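Tae4 (Agrobacterium tumefaciens, PDB 6IJF) probably acts as a type VI secretion amidase effector, cutting peptide bonds in the cell-wall peptidoglycan of rival bacteria. Local coordinates at residues Arg3-Phe6 with Asp7-Tyr10; Tyr23-Gln26 with Arg27-Phe30; Ile33-Glu36 with Ser37-Gly40; His45-Cys48 with Ala49-Ser53; Gly79-Asn83 with Met84-Ala88. One frame throughout, in Å; residues are numbered along the deposited sequence.

Overall arrangement
All five contacts are local, four of them at the start of a helix and one just past the end of one. Interaction 4, at the start of helix 48-58, is the buried contact nearest the chain's centre; it touches interactions 2, 3 and 5, its centre about 8 Å from that of interaction 5. Interactions 2 and 3 hold the two ends of helix 26-33, polar capping at the first and aromatic packing at the surface turn after the second. Interaction 1, partly buried, touches none of the others, its centre about 18 Å from that of interaction 4. An asparagine caps helix 6-11 there, whereas a threonine-arginine pair marks interaction 4 and a carboxylate-guanidinium pair interaction 5.

Interaction 1. Residues Arg3-Phe6 with Asp7-Tyr10; sequences RVNF and DTLY
A chi1 of -175° turns CG of N5 away from its own nitrogen and carries OD1 over the start of helix 6-11, towards the amides of D7 and T8, while similar first torsions in F6 and Y10 send both rings out together. OD1 accepts from T8 N at 3.1 Å, with the donor tilted 29° out of the amide's carbonyl plane. Its contact with D7 N, 2.7 Å long, is a weak hydrogen bond because the N-H points badly. The main-chain oxygen N5 O takes L9 N at 3.0 Å, so one residue serves three amides of the first turn. F6 and Y10 run side by side, CZ of F6 lying 3.7 Å from CD2 of Y10, and their planes meet obliquely at 40°. Beyond this pair Y10 OH bonds to H20 NE2, and D7 OD2 to Q162 NE2. L9 packs on A55 and F56 of helix 48-58. This is a typical asparagine N-cap, opening the first helix of the chain.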
loop_
_atom_site.group_PDB
_atom_site.type_symbol
_atom_site.label_atom_id
_atom_site.label_comp_id
_atom_site.label_asym_id
_atom_site.label_seq_id
_atom_site.Cartn_x
_atom_site.Cartn_y
_atom_site.Cartn_z
ATOM N N ARG C 3 -29.658 -20.153 -13.311
ATOM C CA ARG C 3 -29.683 -19.900 -11.843
ATOM C C ARG C 3 -28.385 -20.434 -11.216
ATOM O O ARG C 3 -28.021 -21.572 -11.533
ATOM C CB ARG C 3 -30.939 -20.555 -11.247
ATOM C CG ARG C 3 -32.116 -19.615 -11.033
ATOM C CD ARG C 3 -31.940 -18.774 -9.776
ATOM N NE ARG C 3 -33.152 -18.052 -9.416
ATOM C CZ ARG C 3 -33.670 -17.031 -10.102
ATOM N NH1 ARG C 3 -34.780 -16.445 -9.680
ATOM N NH2 ARG C 3 -33.090 -16.599 -11.210
ATOM N N VAL C 4 -27.691 -19.606 -10.439
ATOM C CA VAL C 4 -26.459 -20.001 -9.695
ATOM C C VAL C 4 -26.543 -19.482 -8.260
ATOM O O VAL C 4 -26.717 -18.276 -8.131
ATOM C CB VAL C 4 -25.186 -19.386 -10.299
ATOM C CG1 VAL C 4 -23.955 -20.169 -9.870
ATOM C CG2 VAL C 4 -25.246 -19.214 -11.814
ATOM N N ASN C 5 -26.274 -20.315 -7.252
ATOM C CA ASN C 5 -26.097 -19.835 -5.863
ATOM C C ASN C 5 -24.688 -19.230 -5.752
ATOM O O ASN C 5 -23.680 -19.986 -5.870
ATOM C CB ASN C 5 -26.362 -20.920 -4.818
ATOM C CG ASN C 5 -26.301 -20.376 -3.407
ATOM O OD1 ASN C 5 -25.251 -19.923 -2.952
ATOM N ND2 ASN C 5 -27.414 -20.421 -2.692
ATOM N N PHE C 6 -24.613 -17.926 -5.477
ATOM C CA PHE C 6 -23.336 -17.205 -5.295
ATOM C C PHE C 6 -22.514 -17.865 -4.181
ATOM O O PHE C 6 -21.298 -17.974 -4.363
ATOM C CB PHE C 6 -23.548 -15.719 -4.989
ATOM C CG PHE C 6 -22.235 -14.993 -4.890
ATOM C CD1 PHE C 6 -21.557 -14.609 -6.042
ATOM C CD2 PHE C 6 -21.635 -14.778 -3.672
ATOM C CE1 PHE C 6 -20.342 -13.956 -5.967
ATOM C CE2 PHE C 6 -20.402 -14.142 -3.595
ATOM C CZ PHE C 6 -19.768 -13.714 -4.750
ATOM N N ASP C 7 -23.118 -18.274 -3.056
ATOM C CA ASP C 7 -22.329 -18.840 -1.929
ATOM C C ASP C 7 -21.672 -20.135 -2.390
ATOM O O ASP C 7 -20.549 -20.406 -1.950
ATOM C CB ASP C 7 -23.184 -19.012 -0.681
ATOM C CG ASP C 7 -23.698 -17.665 -0.191
ATOM O OD1 ASP C 7 -22.873 -16.720 -0.090
ATOM O OD2 ASP C 7 -24.905 -17.562 0.057
ATOM N N THR C 8 -22.331 -20.896 -3.267
ATOM C CA THR C 8 -21.781 -22.172 -3.801
ATOM C C THR C 8 -20.620 -21.834 -4.735
ATOM O O THR C 8 -19.542 -22.420 -4.593
ATOM C CB THR C 8 -22.866 -22.994 -4.506
ATOM O OG1 THR C 8 -23.866 -23.298 -3.534
ATOM C CG2 THR C 8 -22.326 -24.259 -5.128
ATOM N N LEU C 9 -20.842 -20.919 -5.675
ATOM C CA LEU C 9 -19.817 -20.481 -6.648
ATOM C C LEU C 9 -18.555 -20.012 -5.917
ATOM O O LEU C 9 -17.456 -20.481 -6.268
ATOM C CB LEU C 9 -20.430 -19.349 -7.468
ATOM C CG LEU C 9 -19.627 -18.966 -8.696
ATOM C CD1 LEU C 9 -19.506 -20.145 -9.673
ATOM C CD2 LEU C 9 -20.282 -17.758 -9.368
ATOM N N TYR C 10 -18.716 -19.164 -4.901
ATOM C CA TYR C 10 -17.603 -18.549 -4.127
ATOM C C TYR C 10 -16.843 -19.622 -3.354
ATOM O O TYR C 10 -15.584 -19.662 -3.373
ATOM C CB TYR C 10 -18.149 -17.467 -3.194
ATOM C CG TYR C 10 -17.089 -16.564 -2.614
ATOM C CD1 TYR C 10 -16.397 -16.886 -1.455
ATOM C CD2 TYR C 10 -16.781 -15.369 -3.245
ATOM C CE1 TYR C 10 -15.438 -16.028 -0.924
ATOM C CE2 TYR C 10 -15.826 -14.511 -2.736
ATOM C CZ TYR C 10 -15.143 -14.844 -1.582
ATOM O OH TYR C 10 -14.184 -13.974 -1.156
#

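Interaction 2. Residues Tyr23-Gln26 with Arg27-Phe30; sequences YLSQ and RDLF
S25 is the N-cap of helix 26-33: its OG accepts from D28 N at 3.1 Å along a nearly straight N-H. A chi1 of 67° sets OG between the backbone N and the carbonyl carbon, where it can face that amide. The outward side of the turn is polar and more loosely tied. Here OG also makes a weak hydrogen bond of 3.3 Å to OD2 of D28, and a water accepts from S25 N at 2.9 Å and donates to the same carboxylate oxygen, bridging where a capping box would have a direct bond. R27 reaches outward to a salt bridge with an acidic side chain on the chain of another protein. L24 lies alongside the turn, CD2 4.2 Å from L29 CD1 and CD1 against CB of D28 at the outer margin. The buried side is packed closely: L29 presses on I50 and I54 of helix 48-58, and Q26 runs across the ring of F30, its amide plane inclined to the ring by 40°. CG of Q26 stands 3.8 Å from the centroid of the F30 ring and 10° off its normal, a CH-pi contact over the face.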
loop_
_atom_site.group_PDB
_atom_site.type_symbol
_atom_site.label_atom_id
_atom_site.label_comp_id
_atom_site.label_asym_id
_atom_site.label_seq_id
_atom_site.Cartn_x
_atom_site.Cartn_y
_atom_site.Cartn_z
ATOM N N TYR C 23 -7.018 -19.400 -0.996
ATOM C CA TYR C 23 -5.740 -19.306 -1.759
ATOM C C TYR C 23 -5.299 -20.689 -2.253
ATOM O O TYR C 23 -5.219 -21.652 -1.486
ATOM C CB TYR C 23 -4.594 -18.700 -0.953
ATOM C CG TYR C 23 -3.242 -18.689 -1.643
ATOM C CD1 TYR C 23 -3.035 -17.999 -2.836
ATOM C CD2 TYR C 23 -2.141 -19.331 -1.082
ATOM C CE1 TYR C 23 -1.788 -17.973 -3.459
ATOM C CE2 TYR C 23 -0.885 -19.306 -1.686
ATOM C CZ TYR C 23 -0.701 -18.615 -2.873
ATOM O OH TYR C 23 0.532 -18.564 -3.485
ATOM N N LEU C 24 -4.857 -20.731 -3.503
ATOM C CA LEU C 24 -4.205 -21.877 -4.150
ATOM C C LEU C 24 -3.218 -21.306 -5.174
ATOM O O LEU C 24 -3.685 -20.523 -6.032
ATOM C CB LEU C 24 -5.342 -22.707 -4.770
ATOM C CG LEU C 24 -5.033 -24.173 -5.059
ATOM C CD1 LEU C 24 -4.788 -24.917 -3.750
ATOM C CD2 LEU C 24 -6.162 -24.804 -5.878
ATOM N N SER C 25 -1.914 -21.534 -4.986
ATOM C CA SER C 25 -0.820 -21.035 -5.858
ATOM C C SER C 25 -1.033 -21.540 -7.283
ATOM O O SER C 25 -1.780 -22.547 -7.464
ATOM C CB SER C 25 0.541 -21.478 -5.355
ATOM O OG SER C 25 0.647 -22.873 -5.496
ATOM N N GLN C 26 -0.404 -20.920 -8.266
ATOM C CA GLN C 26 -0.511 -21.414 -9.673
ATOM C C GLN C 26 -0.052 -22.876 -9.694
ATOM O O GLN C 26 -0.712 -23.682 -10.318
ATOM C CB GLN C 26 0.372 -20.603 -10.619
ATOM C CG GLN C 26 0.156 -21.020 -12.062
ATOM C CD GLN C 26 1.343 -20.765 -12.953
ATOM O OE1 GLN C 26 2.481 -20.996 -12.581
ATOM N NE2 GLN C 26 1.071 -20.320 -14.159
ATOM N N ARG C 27 1.032 -23.193 -8.981
ATOM C CA ARG C 27 1.649 -24.544 -8.948
ATOM C C ARG C 27 0.597 -25.548 -8.456
ATOM O O ARG C 27 0.384 -26.576 -9.121
ATOM C CB ARG C 27 2.902 -24.474 -8.076
ATOM C CG ARG C 27 3.590 -25.803 -7.840
ATOM C CD ARG C 27 4.927 -25.502 -7.169
ATOM N NE ARG C 27 4.758 -25.058 -5.779
ATOM C CZ ARG C 27 5.670 -24.393 -5.046
ATOM N NH1 ARG C 27 6.818 -24.001 -5.568
ATOM N NH2 ARG C 27 5.467 -24.179 -3.761
ATOM N N ASP C 28 -0.100 -25.240 -7.368
ATOM C CA ASP C 28 -1.128 -26.143 -6.787
ATOM C C ASP C 28 -2.367 -26.175 -7.678
ATOM O O ASP C 28 -2.934 -27.258 -7.871
ATOM C CB ASP C 28 -1.452 -25.757 -5.338
ATOM C CG ASP C 28 -0.349 -26.164 -4.348
ATOM O OD1 ASP C 28 0.282 -27.227 -4.559
ATOM O OD2 ASP C 28 -0.087 -25.384 -3.416
ATOM N N LEU C 29 -2.823 -25.023 -8.168
ATOM C CA LEU C 29 -4.019 -24.968 -9.055
ATOM C C LEU C 29 -3.809 -25.909 -10.260
ATOM O O LEU C 29 -4.729 -26.677 -10.614
ATOM C CB LEU C 29 -4.205 -23.525 -9.511
ATOM C CG LEU C 29 -5.324 -23.308 -10.519
ATOM C CD1 LEU C 29 -6.674 -23.335 -9.824
ATOM C CD2 LEU C 29 -5.130 -22.000 -11.260
ATOM N N PHE C 30 -2.669 -25.793 -10.927
ATOM C CA PHE C 30 -2.363 -26.555 -12.168
ATOM C C PHE C 30 -2.217 -28.033 -11.791
ATOM O O PHE C 30 -2.655 -28.890 -12.578
ATOM C CB PHE C 30 -1.120 -25.976 -12.852
ATOM C CG PHE C 30 -1.353 -24.728 -13.672
ATOM C CD1 PHE C 30 -2.478 -23.940 -13.489
ATOM C CD2 PHE C 30 -0.404 -24.311 -14.589
ATOM C CE1 PHE C 30 -2.650 -22.772 -14.216
ATOM C CE2 PHE C 30 -0.588 -23.155 -15.329
ATOM C CZ PHE C 30 -1.714 -22.383 -15.145
HETATM O O HOH W 1 -1.267 -23.244 -2.720
#

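Interaction 3. Residues Ile33-Glu36 with Ser37-Gly40; sequences IGWE and SFIG
The indole of W35 is held between two side chains. On one face stands the ring of F38, with CE2 of F38 4.1 Å above the plane and shifted towards the rim. On the opposite face, CD1 of I33 sits 3.5 Å above the centre of the W35 ring. F38 presents its edge, CD2 coming 3.7 Å from CE3 of W35, and the planes stand at 69°: an offset edge-to-face pair. The indole N-H bonds to R69 O, which fixes the turn of the ring about its chi2, and F38 in turn stacks on Y44. Both rings are placed by the main chain just after helix 26-33. G34, with positive phi, ends that helix in a Schellman motif, and W35 N probably bonds back to F30 O, five residues earlier, as this motif requires. A tight 3-10 turn follows. F38 N donates to W35 O at 2.9 Å and I39 N to E36 O at 3.1 Å, but both donors sit well above the carbonyl planes, by 49° and 58°, off the lone pairs. I39 folds over the same turn: its CG1 comes 3.3 Å from E36 O. E36 N, buried by the turn, has no partner in the model. The carboxylate of E36 leads outward to a salt bridge with K72 NZ, and the side chain of I39 packs back on Q26 and F30 of helix 26-33.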
loop_
_atom_site.group_PDB
_atom_site.type_symbol
_atom_site.label_atom_id
_atom_site.label_comp_id
_atom_site.label_asym_id
_atom_site.label_seq_id
_atom_site.Cartn_x
_atom_site.Cartn_y
_atom_site.Cartn_z
ATOM N N ILE C 33 -5.662 -29.846 -11.495
ATOM C CA ILE C 33 -6.406 -30.068 -12.768
ATOM C C ILE C 33 -5.531 -30.808 -13.787
ATOM O O ILE C 33 -6.037 -31.089 -14.889
ATOM C CB ILE C 33 -6.963 -28.760 -13.339
ATOM C CG1 ILE C 33 -5.872 -27.760 -13.722
ATOM C CG2 ILE C 33 -7.976 -28.164 -12.373
ATOM C CD1 ILE C 33 -6.401 -26.556 -14.473
ATOM N N GLY C 34 -4.292 -31.135 -13.432
ATOM C CA GLY C 34 -3.442 -32.002 -14.271
ATOM C C GLY C 34 -2.692 -31.206 -15.320
ATOM O O GLY C 34 -2.347 -31.781 -16.355
ATOM N N TRP C 35 -2.397 -29.935 -15.053
ATOM C CA TRP C 35 -1.677 -29.051 -16.008
ATOM C C TRP C 35 -0.270 -28.764 -15.505
ATOM O O TRP C 35 0.225 -27.648 -15.772
ATOM C CB TRP C 35 -2.432 -27.740 -16.194
ATOM C CG TRP C 35 -3.748 -27.850 -16.873
ATOM C CD1 TRP C 35 -4.523 -28.955 -17.074
ATOM C CD2 TRP C 35 -4.468 -26.743 -17.424
ATOM N NE1 TRP C 35 -5.680 -28.603 -17.721
ATOM C CE2 TRP C 35 -5.673 -27.253 -17.943
ATOM C CE3 TRP C 35 -4.207 -25.375 -17.524
ATOM C CZ2 TRP C 35 -6.611 -26.432 -18.563
ATOM C CZ3 TRP C 35 -5.134 -24.567 -18.144
ATOM C CH2 TRP C 35 -6.320 -25.091 -18.651
ATOM N N GLU C 36 0.346 -29.701 -14.786
ATOM C CA GLU C 36 1.702 -29.501 -14.199
ATOM C C GLU C 36 2.675 -29.006 -15.271
ATOM O O GLU C 36 3.541 -28.174 -14.969
ATOM C CB GLU C 36 2.268 -30.798 -13.598
ATOM C CG GLU C 36 1.527 -31.284 -12.373
ATOM C CD GLU C 36 0.390 -32.252 -12.656
ATOM O OE1 GLU C 36 -0.324 -32.060 -13.654
ATOM O OE2 GLU C 36 0.217 -33.189 -11.848
ATOM N N SER C 37 2.544 -29.498 -16.498
ATOM C CA SER C 37 3.489 -29.212 -17.606
ATOM C C SER C 37 3.380 -27.760 -18.069
ATOM O O SER C 37 4.297 -27.330 -18.764
ATOM C CB SER C 37 3.271 -30.181 -18.747
ATOM O OG SER C 37 2.072 -29.870 -19.448
ATOM N N PHE C 38 2.314 -27.019 -17.713
ATOM C CA PHE C 38 2.176 -25.575 -18.053
ATOM C C PHE C 38 2.730 -24.662 -16.944
ATOM O O PHE C 38 2.675 -23.418 -17.136
ATOM C CB PHE C 38 0.715 -25.221 -18.336
ATOM C CG PHE C 38 0.091 -25.922 -19.513
ATOM C CD1 PHE C 38 0.864 -26.538 -20.490
ATOM C CD2 PHE C 38 -1.286 -25.929 -19.672
ATOM C CE1 PHE C 38 0.272 -27.185 -21.564
ATOM C CE2 PHE C 38 -1.887 -26.575 -20.747
ATOM C CZ PHE C 38 -1.100 -27.196 -21.692
ATOM N N ILE C 39 3.157 -25.195 -15.795
ATOM C CA ILE C 39 3.593 -24.337 -14.651
ATOM C C ILE C 39 4.847 -23.589 -15.107
ATOM O O ILE C 39 5.821 -24.261 -15.425
ATOM C CB ILE C 39 3.831 -25.131 -13.343
ATOM C CG1 ILE C 39 2.577 -25.865 -12.881
ATOM C CG2 ILE C 39 4.358 -24.204 -12.251
ATOM C CD1 ILE C 39 2.814 -26.865 -11.765
ATOM N N GLY C 40 4.786 -22.259 -15.206
ATOM C CA GLY C 40 5.935 -21.426 -15.603
ATOM C C GLY C 40 6.062 -21.283 -17.108
ATOM O O GLY C 40 6.968 -20.536 -17.530
#

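Interaction 4. Residues His45-Cys48 with Ala49-Ser53; sequences HNTC and AIRVS
T47 and R51 lie side by side, their side chains pointing the same way, and meet at the guanidinium edge: NE of R51 donates to OG1 of T47 at 2.8 Å, with the oxygen only 3° out of the guanidinium plane. The arginine chain is extended from CG to NE, and on the way CG passes 3.3 Å from T47 O, which accepts from R51 N at 3.0 Å. A water donates to OG1 and accepts from R51 NH2, closing a small ring beside the direct bond. OG1 also bonds to an acidic side chain on the chain of another protein, while R51 NH1 and NH2 hold P14 O and L24 O. C48 has much the same first torsion as T47, chi1 67°, which brings SG 3.2 Å from A49 N. It is probably the nucleophile of a Cys-His-Asp triad with H132 and D134, as in clan CA peptidases. Around the turn, I50 packs on F30 of helix 26-33, A49 and V52 on L87 of helix 84-92, and C48 and V52 on I133 of strand 131-137.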
loop_
_atom_site.group_PDB
_atom_site.type_symbol
_atom_site.label_atom_id
_atom_site.label_comp_id
_atom_site.label_asym_id
_atom_site.label_seq_id
_atom_site.Cartn_x
_atom_site.Cartn_y
_atom_site.Cartn_z
ATOM N N HIS C 45 0.688 -17.772 -17.516
ATOM C CA HIS C 45 0.956 -16.927 -16.316
ATOM C C HIS C 45 -0.357 -16.397 -15.726
ATOM O O HIS C 45 -0.430 -16.276 -14.478
ATOM C CB HIS C 45 1.924 -15.789 -16.666
ATOM C CG HIS C 45 3.352 -16.219 -16.606
ATOM N ND1 HIS C 45 4.314 -15.698 -17.446
ATOM C CD2 HIS C 45 3.989 -17.121 -15.818
ATOM C CE1 HIS C 45 5.477 -16.251 -17.169
ATOM N NE2 HIS C 45 5.303 -17.132 -16.185
ATOM N N ASN C 46 -1.303 -16.008 -16.583
ATOM C CA ASN C 46 -2.533 -15.285 -16.174
ATOM C C ASN C 46 -3.631 -16.323 -15.924
ATOM O O ASN C 46 -4.110 -16.928 -16.884
ATOM C CB ASN C 46 -2.883 -14.172 -17.161
ATOM C CG ASN C 46 -1.739 -13.192 -17.298
ATOM O OD1 ASN C 46 -1.311 -12.901 -18.412
ATOM N ND2 ASN C 46 -1.189 -12.759 -16.180
ATOM N N THR C 47 -3.986 -16.548 -14.664
ATOM C CA THR C 47 -4.830 -17.695 -14.223
ATOM C C THR C 47 -6.274 -17.278 -13.972
ATOM O O THR C 47 -7.069 -18.170 -13.616
ATOM C CB THR C 47 -4.189 -18.330 -12.978
ATOM O OG1 THR C 47 -4.220 -17.339 -11.949
ATOM C CG2 THR C 47 -2.765 -18.792 -13.220
ATOM N N CYS C 48 -6.650 -16.000 -14.158
ATOM C CA CYS C 48 -7.956 -15.485 -13.634
ATOM C C CYS C 48 -9.119 -16.262 -14.258
ATOM O O CYS C 48 -10.049 -16.628 -13.501
ATOM C CB CYS C 48 -8.124 -13.982 -13.835
ATOM S SG CYS C 48 -8.258 -13.420 -15.566
ATOM N N ALA C 49 -9.085 -16.541 -15.573
ATOM C CA ALA C 49 -10.211 -17.199 -16.279
ATOM C C ALA C 49 -10.262 -18.717 -15.962
ATOM O O ALA C 49 -11.390 -19.270 -15.873
ATOM C CB ALA C 49 -10.128 -16.954 -17.778
ATOM N N ILE C 50 -9.115 -19.359 -15.754
ATOM C CA ILE C 50 -9.021 -20.756 -15.209
ATOM C C ILE C 50 -9.725 -20.829 -13.847
ATOM O O ILE C 50 -10.555 -21.738 -13.611
ATOM C CB ILE C 50 -7.550 -21.193 -15.093
ATOM C CG1 ILE C 50 -6.851 -21.179 -16.449
ATOM C CG2 ILE C 50 -7.438 -22.551 -14.426
ATOM C CD1 ILE C 50 -5.338 -21.226 -16.357
ATOM N N ARG C 51 -9.430 -19.881 -12.966
ATOM C CA ARG C 51 -9.961 -19.906 -11.578
ATOM C C ARG C 51 -11.479 -19.724 -11.633
ATOM O O ARG C 51 -12.211 -20.471 -10.945
ATOM C CB ARG C 51 -9.233 -18.863 -10.718
ATOM C CG ARG C 51 -7.760 -19.176 -10.547
ATOM C CD ARG C 51 -6.981 -18.074 -9.845
ATOM N NE ARG C 51 -5.579 -18.418 -9.700
ATOM C CZ ARG C 51 -5.081 -19.144 -8.700
ATOM N NH1 ARG C 51 -5.889 -19.622 -7.768
ATOM N NH2 ARG C 51 -3.781 -19.348 -8.621
ATOM N N VAL C 52 -11.981 -18.792 -12.454
ATOM C CA VAL C 52 -13.456 -18.589 -12.561
ATOM C C VAL C 52 -14.114 -19.808 -13.241
ATOM O O VAL C 52 -15.193 -20.250 -12.741
ATOM C CB VAL C 52 -13.819 -17.254 -13.234
ATOM C CG1 VAL C 52 -15.322 -17.189 -13.520
ATOM C CG2 VAL C 52 -13.390 -16.066 -12.372
ATOM N N SER C 53 -13.509 -20.366 -14.287
ATOM C CA SER C 53 -14.005 -21.619 -14.950
ATOM C C SER C 53 -14.189 -22.729 -13.910
ATOM O O SER C 53 -15.282 -23.317 -13.835
ATOM C CB SER C 53 -13.073 -22.089 -16.038
ATOM O OG SER C 53 -12.946 -21.153 -17.072
HETATM O O HOH W 2 -6.702 -17.639 -17.045
HETATM O O HOH W 3 -1.720 -17.699 -9.842
#

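Interaction 5. Residues Gly79-Asn83 with Met84-Ala88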
loop_
_atom_site.group_PDB
_atom_site.type_symbol
_atom_site.label_atom_id
_atom_site.label_comp_id
_atom_site.label_asym_id
_atom_site.label_seq_id
_atom_site.Cartn_x
_atom_site.Cartn_y
_atom_site.Cartn_z
ATOM N N GLY C 79 -14.792 -28.474 -19.192
ATOM C CA GLY C 79 -14.148 -27.381 -19.956
ATOM C C GLY C 79 -13.624 -26.246 -19.071
ATOM O O GLY C 79 -14.272 -25.919 -18.056
ATOM N N ILE C 80 -12.451 -25.712 -19.423
ATOM C CA ILE C 80 -11.793 -24.515 -18.818
ATOM C C ILE C 80 -11.571 -23.520 -19.962
ATOM O O ILE C 80 -10.893 -23.894 -20.940
ATOM C CB ILE C 80 -10.425 -24.848 -18.169
ATOM C CG1 ILE C 80 -10.493 -25.785 -16.961
ATOM C CG2 ILE C 80 -9.659 -23.577 -17.832
ATOM C CD1 ILE C 80 -11.506 -25.422 -15.928
ATOM N N GLU C 81 -12.032 -22.282 -19.823
ATOM C CA GLU C 81 -11.623 -21.190 -20.752
ATOM C C GLU C 81 -10.443 -20.454 -20.134
ATOM O O GLU C 81 -10.579 -19.949 -18.988
ATOM C CB GLU C 81 -12.806 -20.260 -21.026
ATOM C CG GLU C 81 -12.497 -19.137 -22.003
ATOM C CD GLU C 81 -11.782 -19.619 -23.269
ATOM O OE1 GLU C 81 -12.411 -20.311 -24.081
ATOM O OE2 GLU C 81 -10.565 -19.327 -23.424
ATOM N N VAL C 82 -9.320 -20.391 -20.834
ATOM C CA VAL C 82 -8.069 -19.788 -20.275
ATOM C C VAL C 82 -8.026 -18.289 -20.573
ATOM O O VAL C 82 -7.261 -17.590 -19.898
ATOM C CB VAL C 82 -6.818 -20.510 -20.799
ATOM C CG1 VAL C 82 -5.528 -19.752 -20.542
ATOM C CG2 VAL C 82 -6.745 -21.921 -20.236
ATOM N N ASN C 83 -8.793 -17.813 -21.544
ATOM C CA ASN C 83 -8.681 -16.428 -22.094
ATOM C C ASN C 83 -9.774 -15.609 -21.423
ATOM O O ASN C 83 -10.985 -15.978 -21.537
ATOM C CB ASN C 83 -8.853 -16.357 -23.617
ATOM C CG ASN C 83 -8.703 -14.953 -24.175
ATOM O OD1 ASN C 83 -7.614 -14.494 -24.519
ATOM N ND2 ASN C 83 -9.819 -14.298 -24.329
ATOM N N MET C 84 -9.370 -14.535 -20.736
ATOM C CA MET C 84 -10.331 -13.729 -19.947
ATOM C C MET C 84 -11.384 -13.115 -20.881
ATOM O O MET C 84 -12.576 -13.194 -20.556
ATOM C CB MET C 84 -9.617 -12.642 -19.151
ATOM C CG MET C 84 -10.576 -11.705 -18.468
ATOM S SD MET C 84 -10.932 -10.278 -19.550
ATOM C CE MET C 84 -12.250 -9.538 -18.580
ATOM N N ARG C 85 -10.973 -12.585 -22.028
ATOM C CA ARG C 85 -11.924 -11.942 -22.999
ATOM C C ARG C 85 -12.979 -12.971 -23.454
ATOM O O ARG C 85 -14.209 -12.664 -23.430
ATOM C CB ARG C 85 -11.135 -11.321 -24.164
ATOM C CG ARG C 85 -11.988 -10.463 -25.102
ATOM C CD ARG C 85 -11.262 -10.032 -26.377
ATOM N NE ARG C 85 -9.814 -9.836 -26.241
ATOM C CZ ARG C 85 -9.214 -8.749 -25.744
ATOM N NH1 ARG C 85 -9.931 -7.732 -25.280
ATOM N NH2 ARG C 85 -7.889 -8.692 -25.690
ATOM N N ARG C 86 -12.537 -14.168 -23.861
ATOM C CA ARG C 86 -13.453 -15.249 -24.310
ATOM C C ARG C 86 -14.360 -15.679 -23.164
ATOM O O ARG C 86 -15.564 -15.835 -23.420
ATOM C CB ARG C 86 -12.665 -16.427 -24.901
ATOM C CG ARG C 86 -12.056 -16.096 -26.255
ATOM C CD ARG C 86 -12.014 -17.313 -27.170
ATOM N NE ARG C 86 -11.087 -18.272 -26.621
ATOM C CZ ARG C 86 -9.762 -18.121 -26.601
ATOM N NH1 ARG C 86 -9.003 -19.072 -26.078
ATOM N NH2 ARG C 86 -9.200 -17.040 -27.119
ATOM N N LEU C 87 -13.850 -15.798 -21.921
ATOM C CA LEU C 87 -14.743 -16.193 -20.803
ATOM C C LEU C 87 -15.789 -15.096 -20.571
ATOM O O LEU C 87 -16.947 -15.438 -20.311
ATOM C CB LEU C 87 -13.930 -16.516 -19.538
ATOM C CG LEU C 87 -14.763 -17.002 -18.339
ATOM C CD1 LEU C 87 -15.539 -18.269 -18.660
ATOM C CD2 LEU C 87 -13.882 -17.239 -17.128
ATOM N N ALA C 88 -15.404 -13.817 -20.604
ATOM C CA ALA C 88 -16.340 -12.676 -20.358
ATOM C C ALA C 88 -17.442 -12.677 -21.434
ATOM O O ALA C 88 -18.606 -12.516 -21.099
ATOM C CB ALA C 88 -15.564 -11.375 -20.372
#
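E81 reaches from the end of strand 79-80 to the opening turn of helix 84-92. Its CB lies 4.1 Å from CD1 of L87, and CG comes 3.6 Å from L87 N; the two side chains slide past each other in opposite directions. A chi2 of 48° then bends CD back towards R86, whose CB it meets at 3.7 Å. OE1 lies 3.5 Å from NE of R86. OE2 does double duty: it forms a salt bridge of 3.1 Å with NH1 of R86, and with its anti lone pair it accepts from N83 N at 3.0 Å. N83 is the N-cap residue of helix 84-92, so the carboxylate ties down the amide of the capping residue, while N83 O accepts from L87 N at 2.9 Å. Carboxylate and guanidinium planes stand 88° apart, crossing rather than pairing flat. The guanidinium instead lies flat on N83, whose amide plane is 11° from it, with CB of N83 3.4 Å above one face near the rim. The S53 hydroxyl of helix 48-58 bonds to E81 N. On the inner side M84 packs on I133 of strand 131-137 and touches C48, the probable nucleophile.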